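Local structure of carboxypeptidase A inhibitor (Ascaris suum, 3FJU) at residues S24-V27 with E28-C32; K15-Q18 with K19-I22. The protein inhibits carboxypeptidase A, a zinc-dependent metalloprotease, and is a small secreted protein cross-linked by disulfide bonds. All coordinates share one frame; numbering follows the deposited sequence.

Interaction 1: residues S24-V27 with E28-C32; sequences STIV and EIQRC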
loop_
_atom_site.group_PDB
_atom_site.type_symbol
_atom_site.label_atom_id
_atom_site.label_comp_id
_atom_site.label_asym_id
_atom_site.label_seq_id
_atom_site.Cartn_x
_atom_site.Cartn_y
_atom_site.Cartn_z
ATOM N N SER B 24 -4.275 -7.705 31.124
ATOM C CA SER B 24 -5.022 -6.711 30.358
ATOM C C SER B 24 -6.483 -6.733 30.796
ATOM O O SER B 24 -6.988 -7.762 31.264
ATOM C CB SER B 24 -4.938 -7.018 28.858
ATOM O OG SER B 24 -5.829 -6.198 28.134
ATOM N N THR B 25 -7.159 -5.598 30.638
ATOM C CA THR B 25 -8.590 -5.550 30.897
ATOM C C THR B 25 -9.325 -6.368 29.846
ATOM O O THR B 25 -8.842 -6.562 28.703
ATOM C CB THR B 25 -9.142 -4.103 30.886
ATOM O OG1 THR B 25 -8.974 -3.526 29.584
ATOM C CG2 THR B 25 -8.429 -3.259 31.913
ATOM N N ILE B 26 -10.482 -6.876 30.232
ATOM C CA ILE B 26 -11.335 -7.546 29.271
ATOM C C ILE B 26 -11.689 -6.612 28.105
ATOM O O ILE B 26 -11.721 -7.049 26.940
ATOM C CB ILE B 26 -12.583 -8.145 29.937
ATOM C CG1 ILE B 26 -12.179 -9.325 30.815
ATOM C CG2 ILE B 26 -13.596 -8.596 28.886
ATOM C CD1 ILE B 26 -13.242 -9.686 31.892
ATOM N N VAL B 27 -11.946 -5.341 28.410
ATOM C CA VAL B 27 -12.314 -4.369 27.374
ATOM C C VAL B 27 -11.204 -4.273 26.330
ATOM O O VAL B 27 -11.487 -4.316 25.129
ATOM C CB VAL B 27 -12.686 -2.993 27.946
ATOM C CG1 VAL B 27 -12.737 -1.946 26.833
ATOM C CG2 VAL B 27 -14.041 -3.082 28.639
ATOM N N GLU B 28 -9.956 -4.179 26.787
ATOM C CA GLU B 28 -8.827 -4.120 25.869
ATOM C C GLU B 28 -8.589 -5.423 25.120
ATOM O O GLU B 28 -8.258 -5.408 23.939
ATOM C CB GLU B 28 -7.571 -3.658 26.591
ATOM C CG GLU B 28 -7.605 -2.159 26.855
ATOM C CD GLU B 28 -7.573 -1.349 25.580
ATOM O OE1 GLU B 28 -6.480 -1.212 25.004
ATOM O OE2 GLU B 28 -8.638 -0.849 25.138
ATOM N N ILE B 29 -8.778 -6.546 25.794
ATOM C CA ILE B 29 -8.694 -7.840 25.102
ATOM C C ILE B 29 -9.752 -7.902 23.979
ATOM O O ILE B 29 -9.434 -8.240 22.825
ATOM C CB ILE B 29 -8.846 -8.998 26.100
ATOM C CG1 ILE B 29 -7.610 -9.077 27.016
ATOM C CG2 ILE B 29 -9.117 -10.314 25.373
ATOM C CD1 ILE B 29 -7.790 -9.960 28.216
ATOM N N GLN B 30 -11.000 -7.565 24.317
ATOM C CA GLN B 30 -12.083 -7.506 23.339
ATOM C C GLN B 30 -11.792 -6.558 22.176
ATOM O O GLN B 30 -12.019 -6.926 21.009
ATOM C CB GLN B 30 -13.391 -7.107 24.016
ATOM C CG GLN B 30 -14.027 -8.233 24.800
ATOM C CD GLN B 30 -15.166 -7.785 25.750
ATOM O OE1 GLN B 30 -15.896 -8.630 26.281
ATOM N NE2 GLN B 30 -15.316 -6.465 25.968
ATOM N N ARG B 31 -11.298 -5.353 22.482
ATOM C CA ARG B 31 -11.040 -4.353 21.434
ATOM C C ARG B 31 -9.955 -4.829 20.473
ATOM O O ARG B 31 -10.109 -4.710 19.254
ATOM C CB ARG B 31 -10.666 -2.993 22.033
ATOM C CG ARG B 31 -10.436 -1.893 21.019
ATOM C CD ARG B 31 -9.994 -0.594 21.654
ATOM N NE ARG B 31 -8.659 -0.695 22.249
ATOM C CZ ARG B 31 -7.505 -0.597 21.585
ATOM N NH1 ARG B 31 -7.477 -0.410 20.267
ATOM N NH2 ARG B 31 -6.369 -0.710 22.247
ATOM N N CYS B 32 -8.851 -5.347 21.009
ATOM C CA CYS B 32 -7.755 -5.744 20.124
ATOM C C CYS B 32 -8.171 -6.898 19.211
ATOM O O CYS B 32 -7.778 -6.934 18.052
ATOM C CB CYS B 32 -6.487 -6.072 20.901
ATOM S SG CYS B 32 -5.757 -4.621 21.699
#

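Interaction 2: residues K15-Q18 with K19-I22; sequences KCVQ and KNKI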
loop_
_atom_site.group_PDB
_atom_site.type_symbol
_atom_site.label_atom_id
_atom_site.label_comp_id
_atom_site.label_asym_id
_atom_site.label_seq_id
_atom_site.Cartn_x
_atom_site.Cartn_y
_atom_site.Cartn_z
ATOM N N LYS B 15 -7.326 -9.856 33.109
ATOM C CA LYS B 15 -7.068 -11.251 32.755
ATOM C C LYS B 15 -5.667 -11.416 32.168
ATOM O O LYS B 15 -5.098 -10.465 31.620
ATOM C CB LYS B 15 -8.137 -11.784 31.799
ATOM C CG LYS B 15 -9.586 -11.588 32.257
ATOM C CD LYS B 15 -9.883 -12.189 33.644
ATOM C CE LYS B 15 -11.377 -12.063 33.988
ATOM N NZ LYS B 15 -11.747 -12.747 35.286
ATOM N N CYS B 16 -5.125 -12.628 32.295
ATOM C CA CYS B 16 -3.839 -12.974 31.705
ATOM C C CYS B 16 -3.992 -13.340 30.226
ATOM O O CYS B 16 -4.685 -14.307 29.872
ATOM C CB CYS B 16 -3.180 -14.125 32.458
ATOM S SG CYS B 16 -1.432 -14.287 32.019
ATOM N N VAL B 17 -3.362 -12.544 29.370
ATOM C CA VAL B 17 -3.328 -12.849 27.943
ATOM C C VAL B 17 -2.293 -13.958 27.729
ATOM O O VAL B 17 -1.092 -13.756 27.942
ATOM C CB VAL B 17 -3.008 -11.591 27.100
ATOM C CG1 VAL B 17 -3.007 -11.934 25.602
ATOM C CG2 VAL B 17 -4.051 -10.490 27.379
ATOM N N GLN B 18 -2.746 -15.130 27.291
ATOM C CA GLN B 18 -1.829 -16.270 27.241
ATOM C C GLN B 18 -0.767 -16.191 26.156
ATOM O O GLN B 18 0.343 -16.693 26.349
ATOM C CB GLN B 18 -2.583 -17.595 27.189
ATOM C CG GLN B 18 -3.236 -17.979 28.533
ATOM C CD GLN B 18 -2.240 -18.213 29.664
ATOM O OE1 GLN B 18 -1.122 -18.688 29.450
ATOM N NE2 GLN B 18 -2.642 -17.862 30.877
ATOM N N LYS B 19 -1.083 -15.536 25.043
ATOM C CA LYS B 19 -0.132 -15.460 23.943
ATOM C C LYS B 19 1.156 -14.725 24.351
ATOM O O LYS B 19 2.272 -15.192 24.056
ATOM C CB LYS B 19 -0.779 -14.829 22.707
ATOM C CG LYS B 19 -0.236 -15.355 21.409
ATOM C CD LYS B 19 -1.002 -14.852 20.193
ATOM C CE LYS B 19 -2.205 -15.708 19.847
ATOM N NZ LYS B 19 -2.640 -15.480 18.431
ATOM N N ASN B 20 1.009 -13.605 25.063
ATOM C CA ASN B 20 2.167 -12.801 25.476
ATOM C C ASN B 20 2.404 -12.680 26.991
ATOM O O ASN B 20 3.308 -11.985 27.419
ATOM C CB ASN B 20 2.178 -11.423 24.780
ATOM C CG ASN B 20 0.964 -10.557 25.138
ATOM O OD1 ASN B 20 0.030 -11.014 25.804
ATOM N ND2 ASN B 20 0.969 -9.309 24.675
ATOM N N LYS B 21 1.567 -13.347 27.783
ATOM C CA LYS B 21 1.728 -13.433 29.252
ATOM C C LYS B 21 1.749 -12.064 29.931
ATOM O O LYS B 21 2.628 -11.745 30.742
ATOM C CB LYS B 21 2.968 -14.266 29.629
ATOM C CG LYS B 21 2.909 -15.687 29.098
ATOM C CD LYS B 21 1.770 -16.472 29.712
ATOM C CE LYS B 21 1.922 -17.954 29.415
ATOM N NZ LYS B 21 1.321 -18.353 28.114
ATOM N N ILE B 22 0.785 -11.237 29.560
ATOM C CA ILE B 22 0.601 -9.963 30.233
ATOM C C ILE B 22 -0.849 -9.811 30.659
ATOM O O ILE B 22 -1.770 -10.394 30.067
ATOM C CB ILE B 22 1.024 -8.725 29.381
ATOM C CG1 ILE B 22 0.017 -8.457 28.247
ATOM C CG2 ILE B 22 2.456 -8.889 28.849
ATOM C CD1 ILE B 22 0.071 -7.028 27.672
#

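Interaction 1: residues S24-V27 with E28-C32
Thr25 lies alongside the Glu28 side chain, both pointing the same way, and its hydroxyl overlaps the CB and CG of Glu28. OG1 of Thr25 also accepts from the N-H of Glu28, at 3.0 Å from OG1 to N and 158° at the hydrogen. The torsion explains it: chi1 of Thr25 is 63°, which puts OG1 between the backbone N and the carbonyl carbon, within bonding distance of Glu28 N. Ser24 OG also meets Glu28 CB, at 3.4 Å. Ile29 CG1 packs against Ser24 and against the carbonyl oxygen of Thr25.

Thr25 is the N-cap residue of helix 26-36, and its OG1 makes the capping bond. The helical bonds start at once. Ile29 N donates to Thr25 O, Gln30 N to Ile26 O (2.8 Å from N to O) and Arg31 N to Val27 O. On the exposed side the amide of Gln30 crosses the Ile26 side chain, with OE1 of Gln30 3.5 Å from CG2 of Ile26.

Glu28 is bent at chi2 (-65°), which carries its carboxylate along the helix to Arg31. The arginine grips it side-on. NH2 of Arg31 meets OE1 of Glu28 at 2.8 Å, and NE of Arg31 meets OE2 of Glu28 at 2.9 Å. Both oxygens are used on their syn sides and lie close to the guanidinium plane. The two groups are not coplanar, however, since the arginine nitrogens stand somewhat out of the carboxylate plane. NH2 of Arg31 also donates to the carbonyl of Lys58, so three bonds help fix the rotation of the guanidinium.

Interaction 2: residues K15-Q18 with K19-I22
Val17 pairs with the far end of a tight turn: its N-H donates to the carbonyl of Ile22, with 2.8 Å from Val17 N to Ile22 O. The turn links strands 15-17 and 22-24 into a beta hairpin, with a G1 beta bulge at its end. Lys21 and Ile22 both face Val17 in this bulge. Lys21 has positive phi and psi (58° and 48°), the left-handed backbone shape of the first bulge position. Its N-H returns to Val17 O in a weak, bent bond.

The packed side holds Val17 and Asn20. The valine, with CG1 anti to its own backbone nitrogen (chi1 -179°), presses that methyl against the amide oxygen of Asn20. Val17 CG1 lies 3.2 Å from Asn20 OD1. This oxygen is buried and has no polar partner in the model. The other end of the amide is well held: Asn20 ND2 donates to the carbonyls of Asp46 and Pro40, which ties the turn to another part of the chain. Val17 CG2 rests near the carbonyl oxygen of Ile22.

The outer side is looser. Gln18 and Lys19 are exposed. Lys21 bends at chi2 and chi4 and curls back across Gln18. Gln18 NE2 donates to Leu5 O, which helps position its amide. The Lys21 ammonium is gripped by two oxygens of one residue, in different ways. Lys21 NZ lies 2.8 Å from Gln18 OE1, tilted from the plane of that side-chain carbonyl. It lies 2.6 Å from Gln18 O, met in the carbonyl plane on a lone pair.

In the fold
The two interactions follow in series: the hairpin turn of interaction 2 closes, strand 22-24 runs back, and its end leads into the helix start of interaction 1. Their centres are about 11 Å apart. Lys15 N probably hydrogen-bonds to Ser24 O, 2.8 Å away, pairing the two strands. The helix packs on the hairpin through Ile29 CG1, 3.8 Å from Val17 CG2, while Ile26 CD1 lies 3.7 Å from Lys15 CE. Disulfides tie each region further: Cys16 to Cys4 and Cys32 to Cys60. A zinc ion bound by Glu35 and His36 sits farther along the helix, about 4 Å from the side chain of Arg31.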